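Local coordinates for protein putative fructosamine-3-kinase (Thermobifida fusca YX, PDB 3F7W) that probably acts as a kinase of the fructosamine kinase family, perhaps phosphorylating fructosamines, though its own substrate is not established, at residues Thr13-Ala18 with Asp38-Phe43; Ser139-Phe144 with His180-Pro185. All blocks are in the same frame, centred on the assembly; numbering follows the deposited sequence. Where two conformers were deposited one is given.

Contact 1 (Thr13-Ala18 with Asp38-Phe43); sequences TGREVA and DGTPLF. With EDO (1,2-ethanediol), chain E.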
ATOM      1  N   THR A  13       3.616  -2.378 -24.717  1.00 35.24           N
ATOM      2  CA  THR A  13       2.685  -1.255 -24.984  1.00 34.88           C
ATOM      3  C   THR A  13       2.316  -1.050 -26.429  1.00 32.53           C
ATOM      4  O   THR A  13       1.373  -0.328 -26.729  1.00 34.40           O
ATOM      5  CB  THR A  13       3.277   0.079 -24.486  1.00 34.81           C
ATOM      6  OG1 THR A  13       4.410   0.448 -25.303  1.00 34.55           O
ATOM      7  CG2 THR A  13       3.664  -0.032 -23.053  1.00 34.00           C
ATOM      8  N   GLY A  14       3.094  -1.634 -27.333  1.00 32.23           N
ATOM      9  CA  GLY A  14       2.968  -1.419 -28.760  1.00 31.10           C
ATOM     10  C   GLY A  14       3.428  -0.044 -29.237  1.00 31.87           C
ATOM     11  O   GLY A  14       3.229   0.300 -30.381  1.00 31.12           O
ATOM     12  N   ARG A  15       4.040   0.736 -28.356  1.00 31.50           N
ATOM     13  CA  ARG A  15       4.432   2.108 -28.671  1.00 30.78           C
ATOM     14  C   ARG A  15       5.954   2.210 -28.827  1.00 30.27           C
ATOM     15  O   ARG A  15       6.698   1.521 -28.132  1.00 29.06           O
ATOM     16  CB  ARG A  15       3.983   3.031 -27.540  1.00 30.17           C
ATOM     17  CG  ARG A  15       2.471   3.065 -27.286  1.00 32.36           C
ATOM     18  CD  ARG A  15       1.743   3.927 -28.277  1.00 28.56           C
ATOM     19  NE  ARG A  15       2.092   5.336 -28.094  1.00 32.18           N
ATOM     20  CZ  ARG A  15       1.508   6.178 -27.241  1.00 31.72           C
ATOM     21  NH1 ARG A  15       0.501   5.785 -26.471  1.00 34.56           N
ATOM     22  NH2 ARG A  15       1.929   7.441 -27.155  1.00 38.41           N
ATOM     23  N   GLU A  16       6.399   3.092 -29.712  1.00 30.63           N
ATOM     24  CA  GLU A  16       7.827   3.319 -29.952  1.00 32.29           C
ATOM     25  C   GLU A  16       8.463   4.068 -28.773  1.00 30.48           C
ATOM     26  O   GLU A  16       7.891   5.037 -28.292  1.00 31.90           O
ATOM     27  CB  GLU A  16       8.011   4.109 -31.252  1.00 34.16           C
ATOM     28  CG  GLU A  16       9.443   4.136 -31.727  1.00 37.41           C
ATOM     29  CD  GLU A  16       9.681   5.030 -32.960  1.00 39.13           C
ATOM     30  OE1 GLU A  16       8.712   5.557 -33.548  1.00 43.36           O
ATOM     31  OE2 GLU A  16      10.865   5.208 -33.308  1.00 47.39           O
ATOM     32  N   VAL A  17       9.626   3.600 -28.302  1.00 32.05           N
ATOM     33  CA  VAL A  17      10.377   4.241 -27.196  1.00 30.62           C
ATOM     34  C   VAL A  17      11.479   5.179 -27.726  1.00 33.35           C
ATOM     35  O   VAL A  17      12.306   4.775 -28.539  1.00 31.38           O
ATOM     36  CB  VAL A  17      10.960   3.182 -26.238  1.00 32.37           C
ATOM     37  CG1 VAL A  17      11.900   3.813 -25.200  1.00 30.41           C
ATOM     38  CG2 VAL A  17       9.806   2.406 -25.529  1.00 29.42           C
ATOM     39  N   ALA A  18      11.458   6.437 -27.297  1.00 33.54           N
ATOM     40  CA  ALA A  18      12.449   7.445 -27.723  1.00 33.42           C
ATOM     41  C   ALA A  18      13.615   7.583 -26.730  1.00 34.02           C
ATOM     42  O   ALA A  18      14.715   7.950 -27.132  1.00 32.73           O
ATOM     43  CB  ALA A  18      11.781   8.796 -27.929  1.00 33.58           C
ATOM     44  N   ASP A  38       6.088  10.127 -28.962  1.00 30.55           N
ATOM     45  CA  ASP A  38       5.299  11.363 -28.903  1.00 32.03           C
ATOM     46  C   ASP A  38       5.551  12.209 -27.664  1.00 30.74           C
ATOM     47  O   ASP A  38       4.815  13.163 -27.418  1.00 31.81           O
ATOM     48  CB  ASP A  38       3.796  11.068 -29.047  1.00 32.96           C
ATOM     49  CG  ASP A  38       3.156  10.512 -27.771  1.00 37.49           C
ATOM     50  OD1 ASP A  38       3.869  10.098 -26.815  1.00 35.75           O
ATOM     51  OD2 ASP A  38       1.903  10.488 -27.740  1.00 39.58           O
ATOM     52  N   GLY A  39       6.558  11.844 -26.859  1.00 30.79           N
ATOM     53  CA  GLY A  39       6.853  12.570 -25.630  1.00 29.52           C
ATOM     54  C   GLY A  39       6.212  11.995 -24.384  1.00 29.86           C
ATOM     55  O   GLY A  39       6.544  12.420 -23.281  1.00 31.45           O
ATOM     56  N   THR A  40       5.286  11.038 -24.525  1.00 31.58           N
ATOM     57  CA  THR A  40       4.593  10.485 -23.348  1.00 31.78           C
ATOM     58  C   THR A  40       5.596   9.819 -22.402  1.00 29.92           C
ATOM     59  O   THR A  40       6.344   8.934 -22.823  1.00 30.26           O
ATOM     60  CB  THR A  40       3.550   9.417 -23.727  1.00 31.32           C
ATOM     61  OG1 THR A  40       2.616   9.957 -24.656  1.00 32.66           O
ATOM     62  CG2 THR A  40       2.798   8.885 -22.483  1.00 30.77           C
ATOM     63  N   PRO A  41       5.648  10.258 -21.138  1.00 31.88           N
ATOM     64  CA  PRO A  41       6.547   9.604 -20.210  1.00 31.04           C
ATOM     65  C   PRO A  41       5.850   8.470 -19.445  1.00 29.01           C
ATOM     66  O   PRO A  41       4.667   8.571 -19.117  1.00 31.77           O
ATOM     67  CB  PRO A  41       6.913  10.730 -19.253  1.00 29.78           C
ATOM     68  CG  PRO A  41       5.639  11.538 -19.153  1.00 32.77           C
ATOM     69  CD  PRO A  41       4.957  11.404 -20.500  1.00 33.71           C
ATOM     70  N   LEU A  42       6.627   7.440 -19.144  1.00 28.82           N
ATOM     71  CA  LEU A  42       6.201   6.268 -18.426  1.00 27.09           C
ATOM     72  C   LEU A  42       7.154   6.008 -17.275  1.00 26.70           C
ATOM     73  O   LEU A  42       8.368   6.190 -17.414  1.00 30.00           O
ATOM     74  CB  LEU A  42       6.197   5.057 -19.351  1.00 28.74           C
ATOM     75  CG  LEU A  42       5.318   5.067 -20.599  1.00 28.68           C
ATOM     76  CD1 LEU A  42       5.535   3.725 -21.335  1.00 29.08           C
ATOM     77  CD2 LEU A  42       3.836   5.308 -20.206  1.00 25.74           C
ATOM     78  N   PHE A  43       6.595   5.571 -16.152  1.00 27.23           N
ATOM     79  CA  PHE A  43       7.373   5.064 -15.031  1.00 28.57           C
ATOM     80  C   PHE A  43       7.423   3.542 -15.206  1.00 28.63           C
ATOM     81  O   PHE A  43       6.386   2.905 -15.310  1.00 29.54           O
ATOM     82  CB  PHE A  43       6.742   5.432 -13.702  1.00 29.08           C
ATOM     83  CG  PHE A  43       7.497   4.895 -12.498  1.00 31.66           C
ATOM     84  CD1 PHE A  43       8.797   5.260 -12.277  1.00 39.67           C
ATOM     85  CD2 PHE A  43       6.871   4.090 -11.562  1.00 45.10           C
ATOM     86  CE1 PHE A  43       9.486   4.796 -11.172  1.00 40.08           C
ATOM     87  CE2 PHE A  43       7.576   3.632 -10.445  1.00 45.32           C
ATOM     88  CZ  PHE A  43       8.879   3.985 -10.276  1.00 41.44           C
TER
HETATM   89  C1  EDO E 291      -0.656   8.661 -23.733  1.00 51.89           C
HETATM   90  O1  EDO E 291       0.341   8.375 -24.703  1.00 46.05           O
HETATM   91  C2  EDO E 291      -1.957   7.910 -23.992  1.00 48.55           C
HETATM   92  O2  EDO E 291      -2.086   7.493 -25.343  1.00 39.53           O

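Contact 2 (Ser139-Phe144 with His180-Pro185); sequences STWPEF and HLAGDP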
ATOM      1  N   SER A 139     -14.485 -13.206   5.171  1.00 29.36           N
ATOM      2  CA  SER A 139     -15.723 -12.459   5.254  1.00 29.62           C
ATOM      3  C   SER A 139     -15.765 -11.476   6.431  1.00 29.99           C
ATOM      4  O   SER A 139     -16.599 -10.585   6.447  1.00 34.04           O
ATOM      5  CB  SER A 139     -16.896 -13.448   5.350  1.00 30.06           C
ATOM      6  OG  SER A 139     -16.722 -14.300   6.473  1.00 32.63           O
ATOM      7  N   THR A 140     -14.905 -11.662   7.430  1.00 31.13           N
ATOM      8  CA  THR A 140     -14.926 -10.854   8.650  1.00 30.29           C
ATOM      9  C   THR A 140     -13.530 -10.288   8.937  1.00 29.75           C
ATOM     10  O   THR A 140     -12.520 -10.965   8.739  1.00 28.18           O
ATOM     11  CB  THR A 140     -15.428 -11.686   9.854  1.00 31.95           C
ATOM     12  OG1 THR A 140     -14.586 -12.828  10.046  1.00 30.57           O
ATOM     13  CG2 THR A 140     -16.859 -12.156   9.617  1.00 29.69           C
ATOM     14  N   TRP A 141     -13.472  -9.041   9.397  1.00 29.61           N
ATOM     15  CA  TRP A 141     -12.187  -8.374   9.549  1.00 29.16           C
ATOM     16  C   TRP A 141     -11.278  -8.908  10.681  1.00 27.79           C
ATOM     17  O   TRP A 141     -10.079  -9.108  10.450  1.00 28.26           O
ATOM     18  CB  TRP A 141     -12.364  -6.846   9.634  1.00 28.37           C
ATOM     19  CG  TRP A 141     -11.048  -6.141   9.679  1.00 28.79           C
ATOM     20  CD1 TRP A 141     -10.232  -5.888   8.647  1.00 27.40           C
ATOM     21  CD2 TRP A 141     -10.393  -5.660  10.848  1.00 27.48           C
ATOM     22  NE1 TRP A 141      -9.083  -5.264   9.082  1.00 27.21           N
ATOM     23  CE2 TRP A 141      -9.163  -5.103  10.435  1.00 30.98           C
ATOM     24  CE3 TRP A 141     -10.726  -5.637  12.201  1.00 28.17           C
ATOM     25  CZ2 TRP A 141      -8.267  -4.542  11.322  1.00 28.79           C
ATOM     26  CZ3 TRP A 141      -9.826  -5.080  13.091  1.00 28.27           C
ATOM     27  CH2 TRP A 141      -8.607  -4.526  12.636  1.00 30.24           C
ATOM     28  N   PRO A 142     -11.815  -9.115  11.901  1.00 28.48           N
ATOM     29  CA  PRO A 142     -10.895  -9.522  12.973  1.00 28.74           C
ATOM     30  C   PRO A 142     -10.105 -10.784  12.651  1.00 27.80           C
ATOM     31  O   PRO A 142      -8.900 -10.830  12.890  1.00 28.85           O
ATOM     32  CB  PRO A 142     -11.834  -9.751  14.189  1.00 26.43           C
ATOM     33  CG  PRO A 142     -13.019  -8.891  13.899  1.00 29.54           C
ATOM     34  CD  PRO A 142     -13.196  -8.984  12.399  1.00 29.54           C
ATOM     35  N   GLU A 143     -10.772 -11.785  12.084  1.00 26.62           N
ATOM     36  CA  GLU A 143     -10.090 -13.019  11.687  1.00 26.84           C
ATOM     37  C   GLU A 143      -9.068 -12.795  10.563  1.00 26.35           C
ATOM     38  O   GLU A 143      -7.961 -13.319  10.589  1.00 24.77           O
ATOM     39  CB  GLU A 143     -11.126 -14.053  11.237  1.00 30.03           C
ATOM     40  CG  GLU A 143     -11.993 -14.624  12.364  1.00 32.97           C
ATOM     41  CD  GLU A 143     -13.016 -13.646  12.972  1.00 39.82           C
ATOM     42  OE1 GLU A 143     -13.442 -12.645  12.327  1.00 32.12           O
ATOM     43  OE2 GLU A 143     -13.411 -13.909  14.128  1.00 40.47           O
ATOM     44  N   PHE A 144      -9.481 -12.068   9.542  1.00 25.17           N
ATOM     45  CA  PHE A 144      -8.590 -11.696   8.473  1.00 24.50           C
ATOM     46  C   PHE A 144      -7.338 -10.970   8.999  1.00 25.55           C
ATOM     47  O   PHE A 144      -6.206 -11.305   8.639  1.00 25.64           O
ATOM     48  CB  PHE A 144      -9.364 -10.812   7.487  1.00 26.34           C
ATOM     49  CG  PHE A 144      -8.509 -10.137   6.478  1.00 27.40           C
ATOM     50  CD1 PHE A 144      -7.953 -10.851   5.430  1.00 28.92           C
ATOM     51  CD2 PHE A 144      -8.269  -8.768   6.567  1.00 30.27           C
ATOM     52  CE1 PHE A 144      -7.153 -10.215   4.500  1.00 31.53           C
ATOM     53  CE2 PHE A 144      -7.479  -8.131   5.622  1.00 30.04           C
ATOM     54  CZ  PHE A 144      -6.926  -8.859   4.598  1.00 29.16           C
ATOM     55  N   HIS A 180     -13.379  -7.047  20.737  0.50 41.33           N
ATOM     56  CA  HIS A 180     -13.838  -5.777  21.323  0.50 40.09           C
ATOM     57  C   HIS A 180     -13.155  -4.601  20.636  0.50 38.38           C
ATOM     58  O   HIS A 180     -13.809  -3.651  20.211  0.50 38.48           O
ATOM     59  CB  HIS A 180     -13.543  -5.677  22.817  0.50 40.66           C
ATOM     60  CG  HIS A 180     -13.656  -4.278  23.355  0.50 42.83           C
ATOM     61  ND1 HIS A 180     -14.848  -3.585  23.391  0.50 45.19           N
ATOM     62  CD2 HIS A 180     -12.719  -3.438  23.859  0.50 44.92           C
ATOM     63  CE1 HIS A 180     -14.643  -2.384  23.902  0.50 44.54           C
ATOM     64  NE2 HIS A 180     -13.358  -2.267  24.191  0.50 45.88           N
ATOM     65  N   LEU A 181     -11.839  -4.694  20.488  1.00 36.69           N
ATOM     66  CA  LEU A 181     -11.035  -3.560  19.987  1.00 35.11           C
ATOM     67  C   LEU A 181     -11.397  -3.142  18.556  1.00 32.99           C
ATOM     68  O   LEU A 181     -11.254  -1.978  18.196  1.00 32.75           O
ATOM     69  CB  LEU A 181      -9.534  -3.884  20.075  1.00 33.58           C
ATOM     70  CG  LEU A 181      -9.012  -4.099  21.504  1.00 33.30           C
ATOM     71  CD1 LEU A 181      -7.572  -4.557  21.463  1.00 26.04           C
ATOM     72  CD2 LEU A 181      -9.138  -2.843  22.366  1.00 35.23           C
ATOM     73  N   ALA A 182     -11.880  -4.094  17.759  1.00 33.73           N
ATOM     74  CA  ALA A 182     -12.187  -3.885  16.339  1.00 34.75           C
ATOM     75  C   ALA A 182     -13.211  -2.795  16.011  1.00 36.04           C
ATOM     76  O   ALA A 182     -13.219  -2.258  14.904  1.00 37.32           O
ATOM     77  CB  ALA A 182     -12.649  -5.215  15.728  1.00 34.91           C
ATOM     78  N   GLY A 183     -14.103  -2.476  16.932  1.00 36.86           N
ATOM     79  CA  GLY A 183     -15.225  -1.608  16.565  1.00 40.35           C
ATOM     80  C   GLY A 183     -16.258  -2.446  15.819  1.00 40.43           C
ATOM     81  O   GLY A 183     -16.255  -3.668  15.949  1.00 44.84           O
ATOM     82  N   ASP A 184     -17.143  -1.812  15.052  1.00 36.87           N
ATOM     83  CA  ASP A 184     -18.258  -2.539  14.455  1.00 35.44           C
ATOM     84  C   ASP A 184     -17.972  -2.957  13.029  1.00 34.30           C
ATOM     85  O   ASP A 184     -17.350  -2.192  12.281  1.00 29.35           O
ATOM     86  CB  ASP A 184     -19.529  -1.695  14.472  1.00 36.78           C
ATOM     87  CG  ASP A 184     -19.982  -1.350  15.881  1.00 35.14           C
ATOM     88  OD1 ASP A 184     -19.719  -2.121  16.827  1.00 35.12           O
ATOM     89  OD2 ASP A 184     -20.583  -0.286  16.033  1.00 38.37           O
ATOM     90  N   PRO A 185     -18.474  -4.144  12.631  1.00 32.18           N
ATOM     91  CA  PRO A 185     -18.324  -4.601  11.252  1.00 34.52           C
ATOM     92  C   PRO A 185     -18.802  -3.553  10.264  1.00 33.43           C
ATOM     93  O   PRO A 185     -19.828  -2.910  10.502  1.00 29.57           O
ATOM     94  CB  PRO A 185     -19.217  -5.842  11.179  1.00 35.39           C
ATOM     95  CG  PRO A 185     -19.386  -6.300  12.581  1.00 35.50           C
ATOM     96  CD  PRO A 185     -19.227  -5.110  13.461  1.00 34.34           C
TER

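Contact 1 (Thr13-Ala18 with Asp38-Phe43)
Arg-15 and Asp-38 offer a worked example of an ion pair that joins two surface turns across a sheet strand lying between them. The charged interaction uses one nitrogen: Arg-15 NH2 stands 3.1 Å from Asp-38 OD2, which lies at the edge of the guanidinium. The two flat groups are nearly perpendicular, with planes 88° apart, so this is not the coplanar, two-pronged form of salt bridge. Bends at chi2 (-79°) and chi3 (-68°) fold the arginine chain and carry its head group across to the 38-43 side.

Hydrogen bonds to a 1,2-ethanediol, probably from the crystallisation liquor, supply the second layer. Its O1 takes a bond from each terminal nitrogen, 3.1 Å from Arg-15 NH2, while NH1 also reaches O2. The same O1 donates to Thr-40 OG1 at 2.8 Å, making the diol a bridge between the segments. Within 38-43, Asp-38 OD1 accepts twice. Thr-40 N meets Asp-38 OD1 from above the carboxylate plane at 2.9 Å, closing an Asx turn. Thr-40 OG1 donates to Asp-38 OD1 on its syn side. Were Thr-40 an alanine, Asp-38 OD1 would probably lose one of its two donors, the diol O1 its acceptor, and the carboxylate would be freer to turn away from Arg-15.

On the other side, Arg-15 N donates to Thr-13 OG1 at 3.1 Å, forming an ST turn where helix 3-13 gives way to strand 17-26. The whole is a surface bridge between two turns, an ST turn and an Asx turn, at one end of the antiparallel sheet. That five-stranded sheet, in a member of the fructosamine kinase family, is consistent with the N-terminal lobe of a protein-kinase-like fold.

Contact 2 (Ser139-Phe144 with His180-Pro185)
Ala-182 meets both Trp-141 and Pro-142, and it illustrates how a methyl group can help seat the start of helix 141-159 against the chain around helix 178-181. The apolar contacts carry the whole interaction between the two segments. Ala-182 CB lies 3.9 Å from Trp-141 CZ3, approaching the six-membered part of the indole at its edge and close to the ring plane, with CE3 almost as near. With CG anti to the backbone N (chi1 -175°), the tryptophan directs this benzo edge at the alanine. Pro-142 joins in through its ring: CG comes to 4.1 Å from the same Ala-182 CB, so one methyl serves two neighbours in sequence. The backbones keep a moderate spacing, Pro-142 CA and Ala-182 CA being 6.7 Å apart.

Aromatic packing extends the contact beyond the alanine. The Trp-141 indole stacks on Tyr-145 and meets His-218 edge-to-face, with Phe-120 and His-258 also touching it, while Leu-178 packs on both Trp-141 and Pro-142.

Polar bonding is local to the first segment. Thr-140, in the N-cap position of helix 141-159, makes no capping bond with its side chain; its OG1 donates instead to Glu-143 OE1 at 2.6 Å, from 45° above the carboxylate plane. Pro-142 suits the first turn of that helix, where a backbone N-H is not needed for the helical pattern. On the partner segment Gly-183, with a positive phi of 78°, lets the chain leave its helical path just after Ala-182.

A methyl with no polar atom thus meets an indole edge and a proline ring, so the contact rests on van der Waals fit and burial, has little directional preference, and shares its work with the neighbouring packing.

In the fold
The two contacts come one after the other along the chain and lie on opposite sides of its centre. Their centres are about 45 Å apart and their nearest atoms about 24 Å, so they do not meet. Contact 1 belongs to the five-stranded antiparallel sheet, joining the turns that lead into strands 17-26 and 41-46; contact 2 belongs to the helical part, where helix 141-159 begins beside the chain leaving helix 178-181. They share no strand or helix. The division into a sheet-rich and a helix-rich half is consistent with the two-lobed architecture of protein-kinase-like enzymes, each contact joining parts of one half only.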